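Local structure of phospho-furanose lactonase (Mycoplasma synoviae, 3OVG) at residues His28-Glu36 against Asn73-Ile84. The protein hydrolyses phosphorylated 1,4-lactones of pentonic acids, D-xylono- and L-arabino-1,4-lactone 5-phosphate, and also carboxy 1,4-lactones, using two zinc ions per subunit. Sequence-based numbering, arbitrary orientation.
Sequences HFIKNGGPE and NVGRDVLKTLEI. With ZN (zinc ion), chain G.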
ATOM      1  N   HIS A  28      -1.925 -13.409 -26.618  1.00 16.48           N
ATOM      2  CA  HIS A  28      -0.566 -13.145 -26.205  1.00 17.06           C
ATOM      3  C   HIS A  28       0.142 -14.441 -25.987  1.00 18.00           C
ATOM      4  O   HIS A  28      -0.494 -15.437 -25.733  1.00 17.08           O
ATOM      5  CB  HIS A  28      -0.531 -12.347 -24.895  1.00 15.86           C
ATOM      6  CG  HIS A  28      -1.248 -11.050 -24.984  1.00 16.31           C
ATOM      7  ND1 HIS A  28      -0.646  -9.908 -25.454  1.00 17.59           N
ATOM      8  CD2 HIS A  28      -2.539 -10.725 -24.739  1.00 18.50           C
ATOM      9  CE1 HIS A  28      -1.526  -8.927 -25.480  1.00 18.57           C
ATOM     10  NE2 HIS A  28      -2.685  -9.403 -25.060  1.00 18.71           N
ATOM     11  N   PHE A  29       1.468 -14.404 -26.047  1.00 16.38           N
ATOM     12  CA  PHE A  29       2.264 -15.534 -25.605  1.00 17.92           C
ATOM     13  C   PHE A  29       3.444 -15.041 -24.793  1.00 17.32           C
ATOM     14  O   PHE A  29       3.659 -15.480 -23.658  1.00 15.86           O
ATOM     15  CB  PHE A  29       2.740 -16.357 -26.800  1.00 16.55           C
ATOM     16  CG  PHE A  29       1.659 -17.194 -27.417  1.00 17.36           C
ATOM     17  CD1 PHE A  29       1.055 -18.214 -26.692  1.00 17.75           C
ATOM     18  CD2 PHE A  29       1.260 -16.976 -28.720  1.00 16.22           C
ATOM     19  CE1 PHE A  29       0.026 -19.014 -27.274  1.00 18.45           C
ATOM     20  CE2 PHE A  29       0.249 -17.761 -29.301  1.00 18.43           C
ATOM     21  CZ  PHE A  29      -0.355 -18.792 -28.579  1.00 15.85           C
ATOM     22  N   ILE A  30       4.214 -14.136 -25.396  1.00 15.60           N
ATOM     23  CA  ILE A  30       5.351 -13.528 -24.733  1.00 16.54           C
ATOM     24  C   ILE A  30       5.048 -12.074 -24.358  1.00 18.96           C
ATOM     25  O   ILE A  30       4.656 -11.271 -25.213  1.00 18.13           O
ATOM     26  CB  ILE A  30       6.583 -13.561 -25.654  1.00 17.84           C
ATOM     27  CG1 ILE A  30       6.847 -15.011 -26.119  1.00 16.60           C
ATOM     28  CG2 ILE A  30       7.802 -12.927 -24.939  1.00 17.53           C
ATOM     29  CD1 ILE A  30       7.312 -15.943 -25.013  1.00 16.21           C
ATOM     30  N   LYS A  31       5.216 -11.758 -23.078  1.00 17.02           N
ATOM     31  CA  LYS A  31       5.196 -10.398 -22.590  1.00 19.66           C
ATOM     32  C   LYS A  31       6.507 -10.223 -21.853  1.00 21.15           C
ATOM     33  O   LYS A  31       6.725 -10.769 -20.755  1.00 21.66           O
ATOM     34  CB  LYS A  31       4.009 -10.149 -21.649  1.00 19.52           C
ATOM     35  CG  LYS A  31       2.648 -10.032 -22.371  1.00 21.67           C
ATOM     36  CD  LYS A  31       1.490  -9.735 -21.358  1.00 22.26           C
ATOM     37  CE  LYS A  31       0.173  -9.388 -22.095  1.00 20.92           C
ATOM     38  NZ  LYS A  31      -0.866  -8.801 -21.154  1.00 19.05           N
ATOM     39  N   ASN A  32       7.397  -9.475 -22.473  1.00 21.62           N
ATOM     40  CA  ASN A  32       8.751  -9.361 -21.982  1.00 21.70           C
ATOM     41  C   ASN A  32       8.952  -8.017 -21.268  1.00 22.45           C
ATOM     42  O   ASN A  32       9.312  -7.026 -21.885  1.00 25.87           O
ATOM     43  CB  ASN A  32       9.683  -9.519 -23.194  1.00 22.41           C
ATOM     44  CG  ASN A  32      11.136  -9.482 -22.828  1.00 27.45           C
ATOM     45  OD1 ASN A  32      11.973  -8.980 -23.598  1.00 29.26           O
ATOM     46  ND2 ASN A  32      11.461 -10.008 -21.664  1.00 21.18           N
ATOM     47  N   GLY A  33       8.705  -7.974 -19.964  1.00 23.95           N
ATOM     48  CA  GLY A  33       8.829  -6.731 -19.229  1.00 23.31           C
ATOM     49  C   GLY A  33       7.837  -5.663 -19.669  1.00 23.95           C
ATOM     50  O   GLY A  33       6.777  -5.954 -20.223  1.00 21.82           O
ATOM     51  N   GLY A  34       8.168  -4.411 -19.406  1.00 25.83           N
ATOM     52  CA  GLY A  34       7.307  -3.330 -19.838  1.00 23.76           C
ATOM     53  C   GLY A  34       6.427  -2.877 -18.705  1.00 25.56           C
ATOM     54  O   GLY A  34       6.410  -3.502 -17.632  1.00 24.67           O
ATOM     55  N   PRO A  35       5.685  -1.786 -18.935  1.00 24.19           N
ATOM     56  CA  PRO A  35       4.848  -1.136 -17.909  1.00 28.69           C
ATOM     57  C   PRO A  35       3.786  -2.067 -17.305  1.00 27.98           C
ATOM     58  O   PRO A  35       3.448  -1.928 -16.139  1.00 26.25           O
ATOM     59  CB  PRO A  35       4.165   0.011 -18.670  1.00 27.65           C
ATOM     60  CG  PRO A  35       5.033   0.274 -19.861  1.00 25.69           C
ATOM     61  CD  PRO A  35       5.689  -1.055 -20.213  1.00 27.01           C
ATOM     62  N   GLU A  36       3.266  -3.010 -18.079  1.00 24.17           N
ATOM     63  CA  GLU A  36       2.198  -3.841 -17.539  1.00 27.23           C
ATOM     64  C   GLU A  36       2.730  -4.821 -16.490  1.00 27.27           C
ATOM     65  O   GLU A  36       2.089  -5.091 -15.474  1.00 25.03           O
ATOM     66  CB  GLU A  36       1.495  -4.580 -18.666  1.00 26.25           C
ATOM     67  CG  GLU A  36       0.074  -4.884 -18.392  1.00 26.17           C
ATOM     68  CD  GLU A  36      -0.582  -5.573 -19.570  1.00 28.16           C
ATOM     69  OE1 GLU A  36       0.158  -6.057 -20.460  1.00 26.88           O
ATOM     70  OE2 GLU A  36      -1.829  -5.637 -19.600  1.00 30.42           O
ATOM     71  N   ASN A  73       6.285  -1.035 -27.181  1.00 16.94           N
ATOM     72  CA  ASN A  73       6.809  -0.586 -25.889  1.00 17.57           C
ATOM     73  C   ASN A  73       6.149  -1.259 -24.695  1.00 18.46           C
ATOM     74  O   ASN A  73       6.510  -0.977 -23.571  1.00 19.70           O
ATOM     75  CB  ASN A  73       6.663   0.920 -25.750  1.00 16.30           C
ATOM     76  CG  ASN A  73       7.381   1.678 -26.868  1.00 18.03           C
ATOM     77  OD1 ASN A  73       8.611   1.581 -27.029  1.00 17.48           O
ATOM     78  ND2 ASN A  73       6.622   2.424 -27.636  1.00 13.95           N
ATOM     79  N   VAL A  74       5.177  -2.125 -24.943  1.00 16.12           N
ATOM     80  CA  VAL A  74       4.495  -2.796 -23.846  1.00 17.13           C
ATOM     81  C   VAL A  74       4.568  -4.325 -24.018  1.00 17.92           C
ATOM     82  O   VAL A  74       3.652  -4.951 -24.513  1.00 18.23           O
ATOM     83  CB  VAL A  74       3.067  -2.245 -23.685  1.00 18.04           C
ATOM     84  CG1 VAL A  74       2.337  -2.910 -22.512  1.00 20.77           C
ATOM     85  CG2 VAL A  74       3.144  -0.749 -23.433  1.00 17.38           C
ATOM     86  N   GLY A  75       5.714  -4.900 -23.669  1.00 17.94           N
ATOM     87  CA  GLY A  75       5.862  -6.345 -23.620  1.00 20.32           C
ATOM     88  C   GLY A  75       6.256  -7.133 -24.859  1.00 17.85           C
ATOM     89  O   GLY A  75       6.594  -8.319 -24.739  1.00 19.95           O
ATOM     90  N   ARG A  76       6.258  -6.484 -26.025  1.00 16.90           N
ATOM     91  CA  ARG A  76       6.447  -7.173 -27.300  1.00 15.48           C
ATOM     92  C   ARG A  76       7.829  -7.758 -27.373  1.00 19.26           C
ATOM     93  O   ARG A  76       8.829  -7.094 -27.025  1.00 18.68           O
ATOM     94  CB  ARG A  76       6.223  -6.223 -28.482  1.00 15.37           C
ATOM     95  CG  ARG A  76       6.047  -6.939 -29.813  1.00 15.87           C
ATOM     96  CD  ARG A  76       5.913  -5.963 -31.020  1.00 16.49           C
ATOM     97  NE  ARG A  76       7.204  -5.327 -31.333  1.00 14.85           N
ATOM     98  CZ  ARG A  76       7.416  -4.434 -32.301  1.00 16.65           C
ATOM     99  NH1 ARG A  76       6.403  -4.008 -33.073  1.00 13.24           N
ATOM    100  NH2 ARG A  76       8.667  -3.934 -32.464  1.00 14.28           N
ATOM    101  N   ASP A  77       7.895  -8.992 -27.857  1.00 18.61           N
ATOM    102  CA  ASP A  77       9.167  -9.697 -27.994  1.00 18.21           C
ATOM    103  C   ASP A  77       9.194 -10.327 -29.389  1.00 18.12           C
ATOM    104  O   ASP A  77       8.607 -11.386 -29.628  1.00 16.24           O
ATOM    105  CB  ASP A  77       9.329 -10.732 -26.868  1.00 19.36           C
ATOM    106  CG  ASP A  77      10.704 -11.412 -26.872  1.00 20.61           C
ATOM    107  OD1 ASP A  77      11.325 -11.508 -27.951  1.00 19.55           O
ATOM    108  OD2 ASP A  77      11.149 -11.880 -25.799  1.00 21.03           O
ATOM    109  N   VAL A  78       9.869  -9.652 -30.313  1.00 16.27           N
ATOM    110  CA  VAL A  78       9.956 -10.112 -31.699  1.00 15.93           C
ATOM    111  C   VAL A  78      10.663 -11.457 -31.826  1.00 15.27           C
ATOM    112  O   VAL A  78      10.213 -12.349 -32.532  1.00 16.70           O
ATOM    113  CB  VAL A  78      10.716  -9.058 -32.586  1.00 14.78           C
ATOM    114  CG1 VAL A  78      11.039  -9.617 -33.961  1.00 17.19           C
ATOM    115  CG2 VAL A  78       9.927  -7.810 -32.698  1.00 15.97           C
ATOM    116  N   LEU A  79      11.817 -11.587 -31.189  1.00 18.62           N
ATOM    117  CA  LEU A  79      12.602 -12.813 -31.332  1.00 18.04           C
ATOM    118  C   LEU A  79      11.881 -14.029 -30.775  1.00 17.25           C
ATOM    119  O   LEU A  79      11.793 -15.065 -31.416  1.00 18.64           O
ATOM    120  CB  LEU A  79      13.962 -12.659 -30.647  1.00 18.22           C
ATOM    121  CG  LEU A  79      14.771 -11.546 -31.320  1.00 20.46           C
ATOM    122  CD1 LEU A  79      16.078 -11.281 -30.566  1.00 25.51           C
ATOM    123  CD2 LEU A  79      15.069 -11.957 -32.709  1.00 20.82           C
ATOM    124  N   LYS A  80      11.406 -13.936 -29.553  1.00 14.86           N
ATOM    125  CA  LYS A  80      10.730 -15.092 -29.003  1.00 17.52           C
ATOM    126  C   LYS A  80       9.421 -15.419 -29.746  1.00 18.23           C
ATOM    127  O   LYS A  80       9.103 -16.585 -29.945  1.00 18.08           O
ATOM    128  CB  LYS A  80      10.489 -14.922 -27.518  1.00 16.58           C
ATOM    129  CG  LYS A  80      11.759 -15.021 -26.687  1.00 19.12           C
ATOM    130  CD  LYS A  80      11.422 -15.142 -25.206  1.00 19.26           C
ATOM    131  CE  LYS A  80      12.616 -14.794 -24.363  1.00 29.39           C
ATOM    132  NZ  LYS A  80      13.336 -13.596 -24.955  1.00 37.18           N
ATOM    133  N   THR A  81       8.669 -14.399 -30.159  1.00 18.31           N
ATOM    134  CA  THR A  81       7.410 -14.652 -30.899  1.00 16.97           C
ATOM    135  C   THR A  81       7.708 -15.324 -32.236  1.00 18.66           C
ATOM    136  O   THR A  81       6.980 -16.217 -32.669  1.00 16.85           O
ATOM    137  CB  THR A  81       6.612 -13.367 -31.087  1.00 17.65           C
ATOM    138  OG1 THR A  81       6.346 -12.828 -29.794  1.00 16.67           O
ATOM    139  CG2 THR A  81       5.268 -13.647 -31.786  1.00 15.59           C
ATOM    140  N   LEU A  82       8.803 -14.911 -32.879  1.00 19.06           N
ATOM    141  CA  LEU A  82       9.246 -15.581 -34.097  1.00 19.74           C
ATOM    142  C   LEU A  82       9.539 -17.044 -33.849  1.00 18.03           C
ATOM    143  O   LEU A  82       9.220 -17.858 -34.717  1.00 19.57           O
ATOM    144  CB  LEU A  82      10.472 -14.913 -34.749  1.00 18.05           C
ATOM    145  CG  LEU A  82      10.152 -13.737 -35.681  1.00 22.21           C
ATOM    146  CD1 LEU A  82      11.457 -13.076 -36.170  1.00 21.07           C
ATOM    147  CD2 LEU A  82       9.357 -14.273 -36.852  1.00 21.36           C
ATOM    148  N   GLU A  83      10.170 -17.381 -32.711  1.00 17.74           N
ATOM    149  CA  GLU A  83      10.439 -18.805 -32.405  1.00 22.68           C
ATOM    150  C   GLU A  83       9.121 -19.573 -32.348  1.00 19.52           C
ATOM    151  O   GLU A  83       9.033 -20.692 -32.806  1.00 19.16           O
ATOM    152  CB  GLU A  83      11.131 -19.033 -31.062  1.00 20.75           C
ATOM    153  CG  GLU A  83      12.563 -18.477 -30.903  1.00 24.45           C
ATOM    154  CD  GLU A  83      13.141 -18.872 -29.544  1.00 29.59           C
ATOM    155  OE1 GLU A  83      13.287 -20.091 -29.296  1.00 37.40           O
ATOM    156  OE2 GLU A  83      13.419 -17.983 -28.718  1.00 33.18           O
ATOM    157  N   ILE A  84       8.107 -18.972 -31.741  1.00 19.49           N
ATOM    158  CA  ILE A  84       6.814 -19.620 -31.646  1.00 18.54           C
ATOM    159  C   ILE A  84       6.206 -19.795 -33.057  1.00 19.13           C
ATOM    160  O   ILE A  84       5.745 -20.868 -33.402  1.00 17.82           O
ATOM    161  CB  ILE A  84       5.855 -18.844 -30.704  1.00 19.41           C
ATOM    162  CG1 ILE A  84       6.415 -18.811 -29.265  1.00 19.81           C
ATOM    163  CG2 ILE A  84       4.477 -19.458 -30.777  1.00 18.35           C
ATOM    164  CD1 ILE A  84       5.832 -17.718 -28.363  1.00 15.99           C
TER
HETATM  165 ZN    ZN G 362      -4.386  -7.989 -24.465  1.00 34.02          ZN
HETATM  166  O   HOH W   1       5.571 -10.408 -27.761  1.00 16.35           O
HETATM  167  O   HOH W   2       3.783 -13.626 -28.414  1.00 19.52           O
HETATM  168  O   HOH W   3      -3.166  -7.946 -22.277  1.00 24.73           O
HETATM  169  O   HOH W   4       8.255  -4.258 -22.720  1.00 23.06           O
HETATM  170  O   HOH W   5       2.794  -6.248 -21.485  1.00 23.81           O
HETATM  171  O   HOH W   6      -5.866  -7.040 -22.900  1.00 25.33           O
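The amide of Asn-32 and the carboxylate of Asp-77 meet across the contact with their planes 37° apart, OD1 of the amide 3.7 Å from OD2 of the carboxylate, a plain contact of two oxygens without a hydrogen bond. The carboxylate is engaged by Lys-80 instead: OD2 turns its syn lone pair to Lys-80 NZ in a salt bridge, while OD1 of Asp-77 is met from above its plane by Lys-80 N, the N-cap bond of helix 78-88. The Phe-29 ring lies nearly parallel to that of Phe-55, and CD1 of Ile-84 approaches it obliquely, touching Phe-29 CB at 3.7 Å. The third flat group, the imidazole of His-28, has CE of Lys-31 on one face; its NE2 binds zinc at 2.3 Å, with His-26 and Asp-274 among the other ligands, and its ND1 is bonded to Asp-70. With chi1 at -54° the two branches of Ile-30 part: CG2 lies 3.3 Å from Asp-77 CB, and CG1 turns to Lys-80 CB and Ile-84 CD1. A nearly straight bond joins Asn-32 N to Gly-75 O (2.7 Å, 173° at the hydrogen), and one water bridges Ile-30 O, Asp-77 N and Thr-81 OG1. Gly-34 and Gly-75, both at positive phi, come close because neither has a side chain, and Gly-75 CA makes a CA-H...O contact to Gly-33 O. The contact thus joins two loops that follow neighbouring strands, 22-25 and 63-68, of the TIM barrel. The CB of Lys-31 leaves the chain away from segment 73-84, and its NZ holds a zinc-bound water (2.7 Å), Glu-36 OE1 and Gly-276 O. The chemistry is therefore divided: the loop that packs on a capped helix through apolar groups and water also places groups at the metal site.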